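Local coordinates for protein arginase 1, mitochondrial (PDB 6VSU) that hydrolyses L-arginine to urea and L-ornithine with two manganese ions per subunit, and also converts agmatine to putrescine, at residues R35-A40 against L87-V92; A42-L47 against R91-V96; D164-I169 against I201-Q206. One frame throughout, in Å; residues are numbered along the deposited sequence.

Contact 1: residues R35-A40 against L87-V92; sequences RLLGGA and LKDPRV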
loop_
_atom_site.group_PDB
_atom_site.type_symbol
_atom_site.label_atom_id
_atom_site.label_comp_id
_atom_site.label_asym_id
_atom_site.label_seq_id
_atom_site.Cartn_x
_atom_site.Cartn_y
_atom_site.Cartn_z
ATOM N N ARG E 35 21.955 20.109 -33.549
ATOM C CA ARG E 35 22.936 20.785 -34.422
ATOM C C ARG E 35 22.388 22.147 -34.828
ATOM O O ARG E 35 23.205 23.069 -34.992
ATOM C CB ARG E 35 23.294 19.926 -35.643
ATOM C CG ARG E 35 24.168 18.725 -35.296
ATOM C CD ARG E 35 24.719 17.992 -36.508
ATOM N NE ARG E 35 23.715 17.351 -37.341
ATOM C CZ ARG E 35 23.215 16.137 -37.162
ATOM N NH1 ARG E 35 23.575 15.357 -36.150
ATOM N NH2 ARG E 35 22.310 15.686 -37.997
ATOM N N LEU E 36 21.085 22.271 -35.047
ATOM C CA LEU E 36 20.500 23.547 -35.521
ATOM C C LEU E 36 20.598 24.565 -34.397
ATOM O O LEU E 36 20.836 25.711 -34.703
ATOM C CB LEU E 36 19.065 23.328 -36.013
ATOM C CG LEU E 36 18.274 24.591 -36.324
ATOM C CD1 LEU E 36 17.347 24.392 -37.480
ATOM C CD2 LEU E 36 17.461 25.010 -35.100
ATOM N N LEU E 37 20.492 24.145 -33.137
ATOM C CA LEU E 37 20.636 25.058 -31.984
ATOM C C LEU E 37 22.105 25.498 -31.846
ATOM O O LEU E 37 22.330 26.664 -31.482
ATOM C CB LEU E 37 20.090 24.390 -30.724
ATOM C CG LEU E 37 18.572 24.278 -30.658
ATOM C CD1 LEU E 37 18.157 23.394 -29.511
ATOM C CD2 LEU E 37 17.889 25.641 -30.564
ATOM N N GLY E 38 23.066 24.620 -32.131
ATOM C CA GLY E 38 24.498 24.960 -32.187
ATOM C C GLY E 38 25.169 25.062 -30.821
ATOM O O GLY E 38 24.515 25.326 -29.800
ATOM N N GLY E 39 26.484 24.847 -30.841
ATOM C CA GLY E 39 27.447 25.140 -29.765
ATOM C C GLY E 39 27.742 23.930 -28.916
ATOM O O GLY E 39 28.772 23.970 -28.225
ATOM N N ALA E 40 26.928 22.873 -28.974
ATOM C CA ALA E 40 27.137 21.699 -28.102
ATOM C C ALA E 40 28.321 20.843 -28.567
ATOM O O ALA E 40 28.399 20.542 -29.718
ATOM C CB ALA E 40 25.891 20.866 -28.011
ATOM N N LEU E 87 17.056 21.112 -18.730
ATOM C CA LEU E 87 16.703 19.810 -19.333
ATOM C C LEU E 87 15.769 20.020 -20.520
ATOM O O LEU E 87 15.726 19.138 -21.358
ATOM C CB LEU E 87 16.048 18.923 -18.267
ATOM C CG LEU E 87 16.982 18.394 -17.193
ATOM C CD1 LEU E 87 16.188 17.793 -16.052
ATOM C CD2 LEU E 87 17.967 17.366 -17.777
ATOM N N LYS E 88 15.098 21.155 -20.645
ATOM C CA LYS E 88 14.272 21.435 -21.842
ATOM C C LYS E 88 15.125 21.902 -23.020
ATOM O O LYS E 88 14.532 21.991 -24.102
ATOM C CB LYS E 88 13.216 22.495 -21.536
ATOM C CG LYS E 88 12.139 22.039 -20.577
ATOM C CD LYS E 88 11.354 23.193 -20.061
ATOM C CE LYS E 88 10.279 22.720 -19.107
ATOM N NZ LYS E 88 9.679 23.929 -18.486
ATOM N N ASP E 89 16.404 22.237 -22.819
ATOM C CA ASP E 89 17.400 22.459 -23.915
ATOM C C ASP E 89 17.794 21.118 -24.524
ATOM O O ASP E 89 18.345 20.254 -23.859
ATOM C CB ASP E 89 18.618 23.193 -23.384
ATOM C CG ASP E 89 19.558 23.757 -24.410
ATOM O OD1 ASP E 89 19.481 23.325 -25.601
ATOM O OD2 ASP E 89 20.396 24.612 -23.989
ATOM N N PRO E 90 17.417 20.844 -25.785
ATOM C CA PRO E 90 17.811 19.604 -26.467
ATOM C C PRO E 90 19.317 19.319 -26.430
ATOM O O PRO E 90 19.717 18.141 -26.384
ATOM C CB PRO E 90 17.380 19.823 -27.917
ATOM C CG PRO E 90 16.274 20.874 -27.847
ATOM C CD PRO E 90 16.586 21.733 -26.625
ATOM N N ARG E 91 20.132 20.366 -26.402
ATOM C CA ARG E 91 21.595 20.212 -26.282
ATOM C C ARG E 91 21.953 19.610 -24.927
ATOM O O ARG E 91 23.055 19.001 -24.832
ATOM C CB ARG E 91 22.308 21.544 -26.430
ATOM C CG ARG E 91 22.153 22.079 -27.835
ATOM C CD ARG E 91 22.589 23.519 -28.001
ATOM N NE ARG E 91 21.864 24.340 -27.039
ATOM C CZ ARG E 91 21.922 25.650 -26.998
ATOM N NH1 ARG E 91 22.594 26.323 -27.913
ATOM N NH2 ARG E 91 21.258 26.291 -26.062
ATOM N N VAL E 92 21.088 19.742 -23.931
ATOM C CA VAL E 92 21.280 19.083 -22.604
ATOM C C VAL E 92 20.652 17.692 -22.590
ATOM O O VAL E 92 21.290 16.738 -22.099
ATOM C CB VAL E 92 20.694 19.941 -21.482
ATOM C CG1 VAL E 92 20.756 19.220 -20.148
ATOM C CG2 VAL E 92 21.413 21.282 -21.408
#
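R91 sets out with CG anti to its own carbonyl carbon (chi1 -67°) and bends at chi3 (-55°), a course that carries its guanidinium past L37 to the carbonyl of G38. There NH1 donates to G38 O at 2.9 Å, nearly in line with the C=O bond, beyond the oxygen, and close to the guanidinium plane. Along another edge of the same group, D89 is gripped side-on: NE bonds to OD1 at 3.0 Å and NH2 forms a salt bridge with OD2 at 2.8 Å. D89 OD1 also accepts from R91 N, making an Asx turn, so one carboxylate fixes both the backbone and the rotation of the arginine. The aliphatic part of R91 is packed as well: its CD lies 3.8 Å from L37 CB, and its CG lies 3.9 Å from A40 CB. L37 CD1 then reaches the P90 ring at CG, 3.6 Å away, the two side chains crossing at about a right angle. G38, with positive phi, takes the chain out of the helix, whose C-terminal end probably welcomes the positive charge. The contact joins this end of helix 7-37, whose L33 and V34 also touch P90 and R91, to the loop entering strand 93-98.

Contact 2: residues A42-L47 against R91-V96; sequences ASTSLL and RVLTDV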
loop_
_atom_site.group_PDB
_atom_site.type_symbol
_atom_site.label_atom_id
_atom_site.label_comp_id
_atom_site.label_asym_id
_atom_site.label_seq_id
_atom_site.Cartn_x
_atom_site.Cartn_y
_atom_site.Cartn_z
ATOM N N ALA E 42 28.689 17.859 -26.697
ATOM C CA ALA E 42 28.043 16.575 -26.414
ATOM C C ALA E 42 26.636 16.844 -25.879
ATOM O O ALA E 42 26.431 17.785 -25.160
ATOM C CB ALA E 42 28.872 15.757 -25.441
ATOM N N SER E 43 25.715 15.973 -26.202
ATOM C CA SER E 43 24.262 16.074 -25.917
ATOM C C SER E 43 23.781 14.680 -25.542
ATOM O O SER E 43 23.832 13.811 -26.384
ATOM C CB SER E 43 23.539 16.596 -27.137
ATOM O OG SER E 43 23.868 17.939 -27.277
ATOM N N THR E 44 23.415 14.497 -24.298
ATOM C CA THR E 44 22.788 13.260 -23.783
ATOM C C THR E 44 21.489 12.962 -24.554
ATOM O O THR E 44 20.615 13.846 -24.718
ATOM C CB THR E 44 22.463 13.413 -22.307
ATOM O OG1 THR E 44 23.630 13.826 -21.597
ATOM C CG2 THR E 44 21.952 12.107 -21.762
ATOM N N SER E 45 21.342 11.726 -25.000
ATOM C CA SER E 45 20.124 11.238 -25.661
ATOM C C SER E 45 19.749 9.920 -25.009
ATOM O O SER E 45 20.583 9.035 -24.983
ATOM C CB SER E 45 20.346 11.108 -27.113
ATOM O OG SER E 45 19.119 11.182 -27.785
ATOM N N LEU E 46 18.545 9.860 -24.435
ATOM C CA LEU E 46 18.023 8.668 -23.745
ATOM C C LEU E 46 17.702 7.595 -24.766
ATOM O O LEU E 46 17.211 7.908 -25.854
ATOM C CB LEU E 46 16.765 9.028 -22.971
ATOM C CG LEU E 46 16.893 10.173 -21.982
ATOM C CD1 LEU E 46 15.599 10.295 -21.166
ATOM C CD2 LEU E 46 18.064 9.972 -21.047
ATOM N N LEU E 47 18.016 6.373 -24.431
ATOM C CA LEU E 47 17.615 5.189 -25.206
ATOM C C LEU E 47 17.077 4.150 -24.227
ATOM O O LEU E 47 17.808 3.774 -23.334
ATOM C CB LEU E 47 18.809 4.644 -25.971
ATOM C CG LEU E 47 18.525 3.374 -26.747
ATOM C CD1 LEU E 47 17.549 3.638 -27.866
ATOM C CD2 LEU E 47 19.808 2.801 -27.310
ATOM N N ARG E 91 20.132 20.366 -26.402
ATOM C CA ARG E 91 21.595 20.212 -26.282
ATOM C C ARG E 91 21.953 19.610 -24.927
ATOM O O ARG E 91 23.055 19.001 -24.832
ATOM C CB ARG E 91 22.308 21.544 -26.430
ATOM C CG ARG E 91 22.153 22.079 -27.835
ATOM C CD ARG E 91 22.589 23.519 -28.001
ATOM N NE ARG E 91 21.864 24.340 -27.039
ATOM C CZ ARG E 91 21.922 25.650 -26.998
ATOM N NH1 ARG E 91 22.594 26.323 -27.913
ATOM N NH2 ARG E 91 21.258 26.291 -26.062
ATOM N N VAL E 92 21.088 19.742 -23.931
ATOM C CA VAL E 92 21.280 19.083 -22.604
ATOM C C VAL E 92 20.652 17.692 -22.590
ATOM O O VAL E 92 21.290 16.738 -22.099
ATOM C CB VAL E 92 20.694 19.941 -21.482
ATOM C CG1 VAL E 92 20.756 19.220 -20.148
ATOM C CG2 VAL E 92 21.413 21.282 -21.408
ATOM N N LEU E 93 19.434 17.554 -23.106
ATOM C CA LEU E 93 18.730 16.239 -23.106
ATOM C C LEU E 93 17.807 16.121 -24.320
ATOM O O LEU E 93 17.021 17.022 -24.607
ATOM C CB LEU E 93 17.961 16.090 -21.787
ATOM C CG LEU E 93 17.290 14.728 -21.585
ATOM C CD1 LEU E 93 18.296 13.576 -21.494
ATOM C CD2 LEU E 93 16.410 14.734 -20.331
ATOM N N THR E 94 17.934 15.024 -25.045
ATOM C CA THR E 94 16.878 14.551 -25.978
ATOM C C THR E 94 16.589 13.087 -25.645
ATOM O O THR E 94 17.269 12.548 -24.812
ATOM C CB THR E 94 17.265 14.711 -27.462
ATOM O OG1 THR E 94 18.511 14.069 -27.680
ATOM C CG2 THR E 94 17.330 16.154 -27.868
ATOM N N ASP E 95 15.711 12.472 -26.394
ATOM C CA ASP E 95 15.157 11.128 -26.079
ATOM C C ASP E 95 14.787 10.486 -27.418
ATOM O O ASP E 95 13.932 11.052 -28.112
ATOM C CB ASP E 95 13.936 11.278 -25.177
ATOM C CG ASP E 95 13.341 9.965 -24.699
ATOM O OD1 ASP E 95 13.825 8.852 -25.059
ATOM O OD2 ASP E 95 12.412 10.076 -23.906
ATOM N N VAL E 96 15.440 9.390 -27.763
ATOM C CA VAL E 96 15.122 8.637 -29.011
ATOM C C VAL E 96 14.181 7.474 -28.702
ATOM O O VAL E 96 13.949 6.697 -29.573
ATOM C CB VAL E 96 16.383 8.157 -29.754
ATOM C CG1 VAL E 96 17.391 9.275 -29.952
ATOM C CG2 VAL E 96 17.039 7.037 -29.009
HETATM O O HOH W 1 20.491 15.482 -26.837
#
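Hydrogen bonds join the flat peptide groups of T44 and L46 to those of T94 and V96: T94 N lies in the carbonyl plane of T44, 2.9 Å from T44 O, and V96 N in that of L46, 3.0 Å from L46 O. Between them L46 N reaches T94 O at 3.0 Å, tilted 26° from that carbonyl plane. One face of this parallel pair carries T44, L46, L93 and D95, the other S45 and T94. On the first, L46 CD2 meets L93 CD1 at 3.6 Å, while L46 CB sits beside the D95 carboxylate, which forms a salt bridge with R69. Strand 93-98 is one of the two edge strands of the chain's parallel sheet in the alpha/beta arginase fold; strand 43-48 lies between it and strand 131-136. On the second face S45 OG donates to T94 OG1 at 3.0 Å. T94 chi1, 54°, sets OG1 between its backbone N and carbonyl carbon, where it donates to a water at 2.6 Å; this water donates to T44 O at 2.7 Å. Near the start S43 OG bonds to R91 O at 2.8 Å, and at the far end L47 CD1 rests on V96 CG2.

Contact 3: residues D164-I169 against I201-Q206; sequences DAHPDI and IRSINQ. With MN (manganese (II) ion), chain B; MN (manganese (II) ion), chain C; ORN (L-ornithine), chain D.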
loop_
_atom_site.group_PDB
_atom_site.type_symbol
_atom_site.label_atom_id
_atom_site.label_comp_id
_atom_site.label_asym_id
_atom_site.label_seq_id
_atom_site.Cartn_x
_atom_site.Cartn_y
_atom_site.Cartn_z
ATOM N N ASP E 164 26.671 -0.564 -7.768
ATOM C CA ASP E 164 25.786 -1.727 -7.636
ATOM C C ASP E 164 26.010 -2.404 -6.295
ATOM O O ASP E 164 27.174 -2.407 -5.809
ATOM C CB ASP E 164 26.122 -2.630 -8.793
ATOM C CG ASP E 164 25.083 -3.682 -9.113
ATOM O OD1 ASP E 164 24.473 -4.214 -8.150
ATOM O OD2 ASP E 164 24.925 -3.959 -10.319
ATOM N N ALA E 165 24.960 -3.000 -5.721
ATOM C CA ALA E 165 25.091 -3.900 -4.553
ATOM C C ALA E 165 25.873 -5.201 -4.935
ATOM O O ALA E 165 26.413 -5.853 -4.040
ATOM C CB ALA E 165 23.715 -4.201 -3.963
ATOM N N HIS E 166 25.881 -5.574 -6.219
ATOM C CA HIS E 166 26.270 -6.889 -6.783
ATOM C C HIS E 166 27.356 -6.675 -7.817
ATOM O O HIS E 166 27.236 -5.759 -8.608
ATOM C CB HIS E 166 25.055 -7.553 -7.478
ATOM C CG HIS E 166 23.842 -7.619 -6.600
ATOM N ND1 HIS E 166 22.818 -6.647 -6.660
ATOM C CD2 HIS E 166 23.537 -8.482 -5.595
ATOM C CE1 HIS E 166 21.960 -6.930 -5.729
ATOM N NE2 HIS E 166 22.366 -8.053 -5.063
ATOM N N PRO E 167 28.413 -7.507 -7.905
ATOM C CA PRO E 167 29.446 -7.325 -8.940
ATOM C C PRO E 167 29.049 -7.770 -10.352
ATOM O O PRO E 167 29.690 -7.404 -11.274
ATOM C CB PRO E 167 30.634 -8.137 -8.412
ATOM C CG PRO E 167 30.044 -9.064 -7.416
ATOM C CD PRO E 167 28.770 -8.472 -6.871
ATOM N N ASP E 168 27.994 -8.577 -10.471
ATOM C CA ASP E 168 27.453 -9.102 -11.754
ATOM C C ASP E 168 28.546 -9.752 -12.618
ATOM O O ASP E 168 28.632 -9.493 -13.836
ATOM C CB ASP E 168 26.678 -7.988 -12.450
ATOM C CG ASP E 168 25.450 -7.596 -11.650
ATOM O OD1 ASP E 168 25.025 -8.397 -10.804
ATOM O OD2 ASP E 168 24.932 -6.511 -11.893
ATOM N N ILE E 169 29.334 -10.638 -12.048
ATOM C CA ILE E 169 30.563 -11.088 -12.736
ATOM C C ILE E 169 30.708 -12.605 -12.683
ATOM O O ILE E 169 31.828 -13.138 -12.992
ATOM C CB ILE E 169 31.699 -10.291 -12.116
ATOM C CG1 ILE E 169 32.791 -10.119 -13.155
ATOM C CG2 ILE E 169 32.221 -10.876 -10.816
ATOM C CD1 ILE E 169 33.878 -9.179 -12.684
ATOM N N ILE E 201 29.258 -2.412 -3.371
ATOM C CA ILE E 201 29.115 -3.897 -3.378
ATOM C C ILE E 201 28.806 -4.358 -1.949
ATOM O O ILE E 201 29.565 -4.006 -1.050
ATOM C CB ILE E 201 30.386 -4.575 -3.893
ATOM C CG1 ILE E 201 30.735 -4.206 -5.331
ATOM C CG2 ILE E 201 30.250 -6.056 -3.718
ATOM C CD1 ILE E 201 29.685 -4.625 -6.329
ATOM N N ARG E 202 27.781 -5.172 -1.747
ATOM C CA ARG E 202 27.535 -5.740 -0.398
ATOM C C ARG E 202 26.878 -7.114 -0.494
ATOM O O ARG E 202 26.421 -7.628 0.537
ATOM C CB ARG E 202 26.708 -4.741 0.399
ATOM C CG ARG E 202 25.507 -4.221 -0.375
ATOM C CD ARG E 202 24.836 -3.118 0.368
ATOM N NE ARG E 202 23.555 -2.786 -0.164
ATOM C CZ ARG E 202 23.312 -1.971 -1.174
ATOM N NH1 ARG E 202 24.286 -1.436 -1.875
ATOM N NH2 ARG E 202 22.054 -1.707 -1.504
ATOM N N SER E 203 26.805 -7.680 -1.694
ATOM C CA SER E 203 26.335 -9.054 -1.934
ATOM C C SER E 203 27.304 -9.678 -2.931
ATOM O O SER E 203 27.218 -9.402 -4.149
ATOM C CB SER E 203 24.885 -9.084 -2.420
ATOM O OG SER E 203 24.491 -10.419 -2.756
ATOM N N ILE E 204 28.232 -10.479 -2.426
ATOM C CA ILE E 204 29.286 -11.083 -3.269
ATOM C C ILE E 204 29.736 -12.362 -2.588
ATOM O O ILE E 204 29.702 -12.452 -1.318
ATOM C CB ILE E 204 30.418 -10.057 -3.487
ATOM C CG1 ILE E 204 31.546 -10.614 -4.358
ATOM C CG2 ILE E 204 30.978 -9.539 -2.179
ATOM C CD1 ILE E 204 32.473 -9.545 -4.843
ATOM N N ASN E 205 30.109 -13.334 -3.395
ATOM C CA ASN E 205 30.571 -14.635 -2.863
ATOM C C ASN E 205 31.959 -14.920 -3.416
ATOM O O ASN E 205 32.468 -14.083 -4.148
ATOM C CB ASN E 205 29.560 -15.728 -3.174
ATOM C CG ASN E 205 29.333 -15.997 -4.643
ATOM O OD1 ASN E 205 29.910 -15.378 -5.548
ATOM N ND2 ASN E 205 28.528 -16.992 -4.896
ATOM N N GLN E 206 32.508 -16.086 -3.115
ATOM C CA GLN E 206 33.879 -16.438 -3.522
ATOM C C GLN E 206 33.978 -16.348 -5.046
ATOM O O GLN E 206 34.947 -15.680 -5.478
ATOM C CB GLN E 206 34.368 -17.771 -2.973
ATOM C CG GLN E 206 35.907 -17.834 -2.900
ATOM C CD GLN E 206 36.614 -16.587 -2.362
ATOM O OE1 GLN E 206 36.292 -16.020 -1.308
ATOM N NE2 GLN E 206 37.588 -16.101 -3.115
HETATM MN MN MN B . 22.464 -5.064 -8.221
HETATM MN MN MN C . 23.528 -5.320 -11.281
HETATM N N ORN D . 21.235 -13.775 -6.236
HETATM C CA ORN D . 22.022 -13.006 -7.233
HETATM C CB ORN D . 21.466 -11.588 -7.352
HETATM C CG ORN D . 21.862 -10.859 -8.623
HETATM C CD ORN D . 21.268 -9.465 -8.699
HETATM N NE ORN D . 21.919 -8.558 -9.642
HETATM C C ORN D . 23.496 -12.960 -6.811
HETATM O O ORN D . 23.893 -13.805 -6.009
HETATM O OXT ORN D . 24.188 -12.079 -7.316
HETATM O O HOH W 2 23.167 -6.573 -9.595
HETATM O O HOH W 3 22.195 -7.284 -11.792
#
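H166, in the DAHxD motif of ureohydrolases (D164 to D168), meets S203 of the loop after strand 193-201; S203, D168 and I169 bind L-ornithine. CB of H166 lies 3.9 Å from ornithine NE; chi1 (-52°) puts CG anti to the carbonyl carbon, and the imidazole turns one face to the ligand's CD, over the ring centre, and the other to A165 CB. CD2 lies 3.5 Å from S203 CB, NE2 a little farther from it, and ND1 binds one manganese at 2.3 Å. D164 bridges the two metals, OD1 to that ion and OD2 to the second, which D168 OD2 also binds; H140, D249 and D251 supply the other protein ligands, and a water bridges the ions. D164 OD1 also accepts a hydrogen bond from H166 N at 2.7 Å, an Asx turn. R202 lays a guanidinium face on A165 CB, 3.5 Å from its NH1, while NE and NH2 donate to E265 O and D251 O. With a leucine here, both carbonyls would probably lose a donor and the D251 loop a tether. P167 CG packs on I204 CD1. R202 N and S203 N both donate to A165 O, at 2.8 and 3.0 Å.

In the fold
Contacts 1 and 2 are neighbours, their centres 9 Å apart, and they share R91 and V92: R91, which ties the end of helix 7-37 to the loop 87-92, also leads into the edge strand 93-98. Contact 3 lies on the opposite side of the chain's centre. Its centre is 31 Å from that of contact 2, with nearest atoms about 17 Å apart, and 38 Å from that of contact 1, with nearest atoms about 22 Å apart. Only contact 3 holds manganese ligands. In contact 2, L93 stays about 11 Å, side chain to side chain, from T77, an ornithine-binding residue. At contact 3, N78 of a neighbouring subunit packs on N205.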